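Local structure of G-protein interacting protein 1 (5Z1N) at residues A[33-44]-A[121-132]. The protein probably binds heterotrimeric G proteins and their beta/gamma complex, and carries phospholipid in the helical C-terminal region described here. Numbering follows the deposited sequence.
Sequences KANEMEKNILKI and NIQLIRNTFAFL. With PEF (di-palmitoyl-3-sn-phosphatidylethanolamine), chain B.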
loop_
_atom_site.group_PDB
_atom_site.type_symbol
_atom_site.label_atom_id
_atom_site.label_comp_id
_atom_site.label_asym_id
_atom_site.label_seq_id
_atom_site.Cartn_x
_atom_site.Cartn_y
_atom_site.Cartn_z
ATOM N N LYS A 33 -11.505 -9.214 6.305
ATOM C CA LYS A 33 -10.868 -8.422 5.259
ATOM C C LYS A 33 -9.454 -8.016 5.660
ATOM O O LYS A 33 -8.551 -7.976 4.819
ATOM C CB LYS A 33 -11.725 -7.192 4.949
ATOM C CG LYS A 33 -11.129 -6.238 3.917
ATOM C CD LYS A 33 -10.964 -6.903 2.552
ATOM C CE LYS A 33 -12.288 -7.432 2.006
ATOM N NZ LYS A 33 -12.149 -7.970 0.616
ATOM N N ALA A 34 -9.237 -7.724 6.944
ATOM C CA ALA A 34 -7.898 -7.339 7.387
ATOM C C ALA A 34 -6.921 -8.502 7.273
ATOM O O ALA A 34 -5.771 -8.316 6.851
ATOM C CB ALA A 34 -7.947 -6.821 8.822
ATOM N N ASN A 35 -7.358 -9.706 7.650
ATOM C CA ASN A 35 -6.503 -10.880 7.528
ATOM C C ASN A 35 -6.221 -11.195 6.066
ATOM O O ASN A 35 -5.075 -11.494 5.693
ATOM C CB ASN A 35 -7.156 -12.078 8.226
ATOM C CG ASN A 35 -7.235 -11.906 9.735
ATOM O OD1 ASN A 35 -6.462 -11.155 10.327
ATOM N ND2 ASN A 35 -8.171 -12.607 10.363
ATOM N N GLU A 36 -7.251 -11.110 5.220
ATOM C CA GLU A 36 -7.061 -11.357 3.795
ATOM C C GLU A 36 -6.089 -10.355 3.185
ATOM O O GLU A 36 -5.204 -10.730 2.410
ATOM C CB GLU A 36 -8.405 -11.303 3.063
ATOM C CG GLU A 36 -8.295 -11.554 1.559
ATOM C CD GLU A 36 -9.452 -10.967 0.769
ATOM O OE1 GLU A 36 -10.221 -10.160 1.332
ATOM O OE2 GLU A 36 -9.590 -11.312 -0.422
ATOM N N MET A 37 -6.242 -9.074 3.522
ATOM C CA MET A 37 -5.371 -8.052 2.957
ATOM C C MET A 37 -3.942 -8.200 3.463
ATOM O O MET A 37 -2.993 -7.976 2.707
ATOM C CB MET A 37 -5.918 -6.662 3.272
ATOM C CG MET A 37 -7.193 -6.325 2.508
ATOM S SD MET A 37 -6.897 -6.122 0.745
ATOM C CE MET A 37 -8.335 -6.927 0.049
ATOM N N GLU A 38 -3.764 -8.574 4.733
ATOM C CA GLU A 38 -2.415 -8.805 5.243
ATOM C C GLU A 38 -1.742 -9.946 4.490
ATOM O O GLU A 38 -0.596 -9.818 4.028
ATOM C CB GLU A 38 -2.455 -9.101 6.745
ATOM C CG GLU A 38 -1.093 -9.429 7.349
ATOM C CD GLU A 38 -1.185 -10.012 8.752
ATOM O OE1 GLU A 38 -2.150 -10.753 9.036
ATOM O OE2 GLU A 38 -0.293 -9.724 9.577
ATOM N N LYS A 39 -2.452 -11.070 4.344
ATOM C CA LYS A 39 -1.911 -12.188 3.578
ATOM C C LYS A 39 -1.598 -11.776 2.145
ATOM O O LYS A 39 -0.554 -12.151 1.600
ATOM C CB LYS A 39 -2.893 -13.360 3.592
ATOM C CG LYS A 39 -2.384 -14.602 2.879
ATOM C CD LYS A 39 -3.321 -15.785 3.068
ATOM C CE LYS A 39 -4.450 -15.770 2.049
ATOM N NZ LYS A 39 -4.925 -17.148 1.730
ATOM N N ASN A 40 -2.490 -11.006 1.519
ATOM C CA ASN A 40 -2.300 -10.621 0.122
ATOM C C ASN A 40 -1.080 -9.723 -0.041
ATOM O O ASN A 40 -0.271 -9.914 -0.959
ATOM C CB ASN A 40 -3.552 -9.916 -0.401
ATOM C CG ASN A 40 -4.678 -10.878 -0.712
ATOM O OD1 ASN A 40 -4.540 -12.092 -0.558
ATOM N ND2 ASN A 40 -5.810 -10.335 -1.152
ATOM N N ILE A 41 -0.941 -8.729 0.839
ATOM C CA ILE A 41 0.211 -7.833 0.789
ATOM C C ILE A 41 1.500 -8.629 0.938
ATOM O O ILE A 41 2.451 -8.463 0.161
ATOM C CB ILE A 41 0.089 -6.746 1.873
ATOM C CG1 ILE A 41 -1.050 -5.782 1.548
ATOM C CG2 ILE A 41 1.389 -5.974 2.016
ATOM C CD1 ILE A 41 -1.302 -4.768 2.636
ATOM N N LEU A 42 1.540 -9.525 1.931
ATOM C CA LEU A 42 2.723 -10.360 2.116
ATOM C C LEU A 42 3.017 -11.196 0.875
ATOM O O LEU A 42 4.169 -11.292 0.447
ATOM C CB LEU A 42 2.542 -11.260 3.335
ATOM C CG LEU A 42 2.580 -10.538 4.681
ATOM C CD1 LEU A 42 2.078 -11.455 5.784
ATOM C CD2 LEU A 42 3.989 -10.051 4.971
ATOM N N LYS A 43 1.988 -11.805 0.287
ATOM C CA LYS A 43 2.180 -12.684 -0.865
ATOM C C LYS A 43 2.754 -11.921 -2.054
ATOM O O LYS A 43 3.737 -12.352 -2.678
ATOM C CB LYS A 43 0.840 -13.329 -1.215
ATOM C CG LYS A 43 0.744 -13.997 -2.567
ATOM C CD LYS A 43 -0.674 -14.519 -2.758
ATOM C CE LYS A 43 -0.745 -15.628 -3.786
ATOM N NZ LYS A 43 -2.063 -16.323 -3.735
ATOM N N ILE A 44 2.151 -10.774 -2.377
ATOM C CA ILE A 44 2.625 -9.964 -3.497
ATOM C C ILE A 44 4.062 -9.517 -3.257
ATOM O O ILE A 44 4.930 -9.655 -4.130
ATOM C CB ILE A 44 1.693 -8.761 -3.715
ATOM C CG1 ILE A 44 0.272 -9.233 -4.026
ATOM C CG2 ILE A 44 2.231 -7.863 -4.828
ATOM C CD1 ILE A 44 -0.759 -8.137 -3.881
ATOM N N ASN A 121 -4.229 -14.937 -9.216
ATOM C CA ASN A 121 -3.373 -14.104 -8.379
ATOM C C ASN A 121 -3.146 -12.717 -8.971
ATOM O O ASN A 121 -2.868 -11.770 -8.220
ATOM C CB ASN A 121 -2.039 -14.811 -8.135
ATOM C CG ASN A 121 -2.148 -15.889 -7.071
ATOM O OD1 ASN A 121 -2.932 -15.764 -6.133
ATOM N ND2 ASN A 121 -1.368 -16.955 -7.216
ATOM N N ILE A 122 -3.260 -12.572 -10.292
ATOM C CA ILE A 122 -3.317 -11.237 -10.880
ATOM C C ILE A 122 -4.572 -10.512 -10.403
ATOM O O ILE A 122 -4.526 -9.334 -10.012
ATOM C CB ILE A 122 -3.254 -11.329 -12.416
ATOM C CG1 ILE A 122 -1.925 -11.945 -12.864
ATOM C CG2 ILE A 122 -3.469 -9.961 -13.054
ATOM C CD1 ILE A 122 -0.711 -11.055 -12.617
ATOM N N GLN A 123 -5.714 -11.211 -10.415
ATOM C CA GLN A 123 -6.930 -10.643 -9.844
ATOM C C GLN A 123 -6.733 -10.313 -8.372
ATOM O O GLN A 123 -7.283 -9.328 -7.870
ATOM C CB GLN A 123 -8.106 -11.604 -10.018
ATOM C CG GLN A 123 -9.422 -11.071 -9.447
ATOM C CD GLN A 123 -10.548 -12.099 -9.470
ATOM O OE1 GLN A 123 -10.430 -13.186 -8.900
ATOM N NE2 GLN A 123 -11.649 -11.751 -10.127
ATOM N N LEU A 124 -5.956 -11.134 -7.662
ATOM C CA LEU A 124 -5.631 -10.820 -6.275
ATOM C C LEU A 124 -4.891 -9.490 -6.175
ATOM O O LEU A 124 -5.191 -8.669 -5.297
ATOM C CB LEU A 124 -4.806 -11.954 -5.664
ATOM C CG LEU A 124 -4.396 -11.879 -4.191
ATOM C CD1 LEU A 124 -4.399 -13.275 -3.586
ATOM C CD2 LEU A 124 -3.023 -11.230 -4.020
ATOM N N ILE A 125 -3.920 -9.260 -7.063
ATOM C CA ILE A 125 -3.246 -7.963 -7.098
ATOM C C ILE A 125 -4.263 -6.845 -7.279
ATOM O O ILE A 125 -4.254 -5.842 -6.549
ATOM C CB ILE A 125 -2.187 -7.930 -8.212
ATOM C CG1 ILE A 125 -1.092 -8.960 -7.952
ATOM C CG2 ILE A 125 -1.587 -6.532 -8.327
ATOM C CD1 ILE A 125 -0.145 -9.109 -9.107
ATOM N N ARG A 126 -5.167 -7.010 -8.254
ATOM C CA ARG A 126 -6.149 -5.968 -8.546
ATOM C C ARG A 126 -7.035 -5.678 -7.339
ATOM O O ARG A 126 -7.269 -4.515 -6.994
ATOM C CB ARG A 126 -7.003 -6.368 -9.752
ATOM C CG ARG A 126 -6.252 -6.360 -11.075
ATOM C CD ARG A 126 -7.214 -6.330 -12.256
ATOM N NE ARG A 126 -8.230 -7.374 -12.154
ATOM C CZ ARG A 126 -8.126 -8.577 -12.710
ATOM N NH1 ARG A 126 -7.046 -8.893 -13.418
ATOM N NH2 ARG A 126 -9.102 -9.465 -12.559
ATOM N N ASN A 127 -7.552 -6.727 -6.691
ATOM C CA ASN A 127 -8.444 -6.525 -5.552
ATOM C C ASN A 127 -7.711 -5.876 -4.386
ATOM O O ASN A 127 -8.259 -4.994 -3.707
ATOM C CB ASN A 127 -9.052 -7.856 -5.112
ATOM C CG ASN A 127 -10.111 -8.360 -6.069
ATOM O OD1 ASN A 127 -10.711 -7.585 -6.815
ATOM N ND2 ASN A 127 -10.356 -9.664 -6.043
ATOM N N THR A 128 -6.471 -6.303 -4.140
ATOM C CA THR A 128 -5.706 -5.756 -3.028
ATOM C C THR A 128 -5.433 -4.272 -3.233
ATOM O O THR A 128 -5.726 -3.448 -2.357
ATOM C CB THR A 128 -4.404 -6.536 -2.863
ATOM O OG1 THR A 128 -4.714 -7.913 -2.628
ATOM C CG2 THR A 128 -3.597 -5.997 -1.696
ATOM N N PHE A 129 -4.885 -3.909 -4.397
ATOM C CA PHE A 129 -4.618 -2.499 -4.671
ATOM C C PHE A 129 -5.901 -1.686 -4.734
ATOM O O PHE A 129 -5.911 -0.509 -4.355
ATOM C CB PHE A 129 -3.850 -2.347 -5.983
ATOM C CG PHE A 129 -2.356 -2.387 -5.831
ATOM C CD1 PHE A 129 -1.640 -1.227 -5.587
ATOM C CD2 PHE A 129 -1.664 -3.579 -5.961
ATOM C CE1 PHE A 129 -0.264 -1.260 -5.458
ATOM C CE2 PHE A 129 -0.289 -3.619 -5.832
ATOM C CZ PHE A 129 0.412 -2.459 -5.582
ATOM N N ALA A 130 -6.988 -2.284 -5.222
ATOM C CA ALA A 130 -8.244 -1.555 -5.324
ATOM C C ALA A 130 -8.798 -1.230 -3.947
ATOM O O ALA A 130 -9.377 -0.158 -3.743
ATOM C CB ALA A 130 -9.260 -2.359 -6.134
ATOM N N PHE A 131 -8.629 -2.139 -2.986
ATOM C CA PHE A 131 -9.052 -1.829 -1.626
ATOM C C PHE A 131 -8.110 -0.823 -0.977
ATOM O O PHE A 131 -8.550 0.215 -0.470
ATOM C CB PHE A 131 -9.131 -3.103 -0.789
ATOM C CG PHE A 131 -9.666 -2.877 0.593
ATOM C CD1 PHE A 131 -8.813 -2.590 1.644
ATOM C CD2 PHE A 131 -11.026 -2.943 0.837
ATOM C CE1 PHE A 131 -9.307 -2.378 2.916
ATOM C CE2 PHE A 131 -11.525 -2.734 2.106
ATOM C CZ PHE A 131 -10.665 -2.453 3.145
ATOM N N LEU A 132 -6.806 -1.115 -0.986
ATOM C CA LEU A 132 -5.845 -0.272 -0.277
ATOM C C LEU A 132 -5.735 1.114 -0.894
ATOM O O LEU A 132 -5.397 2.076 -0.193
ATOM C CB LEU A 132 -4.467 -0.932 -0.263
ATOM C CG LEU A 132 -4.304 -2.240 0.499
ATOM C CD1 LEU A 132 -2.972 -2.860 0.128
ATOM C CD2 LEU A 132 -4.398 -2.007 1.997
HETATM C C2 PEF B . 11.224 -4.203 2.853
HETATM C C1 PEF B . 12.227 -4.301 1.710
HETATM N N PEF B . 16.823 -0.735 0.530
HETATM C C3 PEF B . 11.746 -3.327 3.981
HETATM C C4 PEF B . 15.249 -2.398 -0.255
HETATM C C5 PEF B . 16.487 -1.579 -0.596
HETATM C C10 PEF B . 8.836 -4.199 2.866
HETATM C C11 PEF B . 7.512 -3.859 2.229
HETATM C C12 PEF B . 6.500 -3.350 3.249
HETATM C C13 PEF B . 5.331 -2.735 2.485
HETATM C C14 PEF B . 4.165 -2.325 3.377
HETATM C C15 PEF B . 3.233 -1.417 2.578
HETATM C C16 PEF B . 1.975 -1.055 3.355
HETATM C C17 PEF B . 1.257 0.138 2.730
HETATM C C18 PEF B . 1.135 0.008 1.215
HETATM C C19 PEF B . -0.198 0.556 0.716
HETATM C C20 PEF B . -0.485 1.957 1.248
HETATM C C21 PEF B . -1.876 2.019 1.866
HETATM C C22 PEF B . -2.138 3.370 2.521
HETATM C C23 PEF B . -3.341 3.303 3.457
HETATM C C24 PEF B . -3.674 4.682 4.012
HETATM C C25 PEF B . -4.749 4.604 5.072
HETATM C C30 PEF B . 10.514 -1.182 4.032
HETATM C C31 PEF B . 10.374 0.266 3.628
HETATM C C32 PEF B . 9.329 0.398 2.527
HETATM C C33 PEF B . 9.829 -0.186 1.211
HETATM C C34 PEF B . 8.662 -0.668 0.358
HETATM C C35 PEF B . 9.125 -1.065 -1.041
HETATM C C36 PEF B . 8.165 -2.062 -1.679
HETATM C C37 PEF B . 8.327 -2.120 -3.195
HETATM C C38 PEF B . 7.494 -3.254 -3.787
HETATM C C39 PEF B . 6.584 -2.755 -4.904
HETATM C C40 PEF B . 5.777 -3.888 -5.532
HETATM C C41 PEF B . 4.876 -4.582 -4.517
HETATM C C42 PEF B . 3.818 -3.641 -3.947
HETATM C C43 PEF B . 2.818 -4.409 -3.091
HETATM C C44 PEF B . 1.775 -3.484 -2.479
HETATM C C45 PEF B . 0.669 -4.284 -1.824
HETATM O O4 PEF B . 8.913 -4.965 3.810
HETATM O O5 PEF B . 9.679 -1.717 4.743
HETATM O O2 PEF B . 10.047 -3.596 2.339
HETATM O O3 PEF B . 11.638 -1.971 3.561
HETATM O O1P PEF B . 15.826 -5.308 2.003
HETATM O O2P PEF B . 14.297 -4.912 -0.101
HETATM O O3P PEF B . 13.552 -4.173 2.208
HETATM O O4P PEF B . 15.398 -3.001 1.029
HETATM P P PEF B . 14.810 -4.477 1.248
#
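Lys33 lays its CG over one face of the Phe131 ring, in a CH-pi contact 4.2 Å from the centroid. Its CD lies over that face too, displaced toward the rim. Lys33 NZ forms a salt bridge with Glu36. Met37 SD meets the Phe131 ring obliquely as a Met-aromatic contact, 4.9 Å from the centroid, while its CE touches Phe131 CB. Phe137 also meets the Phe131 ring. The edge of the Phe129 ring faces Ile125 O in plane, and its CZ is 3.5 Å from C44 of the phospholipid.

Thr128 is a knob among Met37, Asn40, Ile41 and Ile44. With OG1 anti to the carbonyl carbon (chi1 -59°), its hydroxyl gives a hydrogen bond to Leu124 O, one turn back. Thr128 N donates to that oxygen from the opposite face. Asn40 ND2 adds a weak bond to Thr128 OG1 (3.0 Å, N-H...O angle 130°). Asn40 OD1 lies against Leu124 CD1, and Leu124 CD2 packs on Ile44 CD1. Ile41 CD1 meets Leu132 CD1 at 3.6 Å.

The extended Lys43 crosses Asn121 at about a right angle. Its NZ donates a hydrogen bond to Asn121 OD1 (2.6 Å), from above the carbonyl plane. With an alanine in place of Asn121 the carbonyl is gone, and the Lys43 ammonium would probably lose this acceptor and turn more freely.

Helices 31-53 and 119-132 cross in the TNFAIP8-like domain; the segment axes come within 10.1 Å of each other. One hydrogen bond, Lys43 to Asn121, and one weak bond, Asn40 to Thr128, join them. The Thr128 knob and Asn40 amide sit centrally among apolar side chains. Polar links are few, so the contact relies mainly on side-chain packing, which Ile44 and Phe129 of the lipid pocket carry over to the acyl chains.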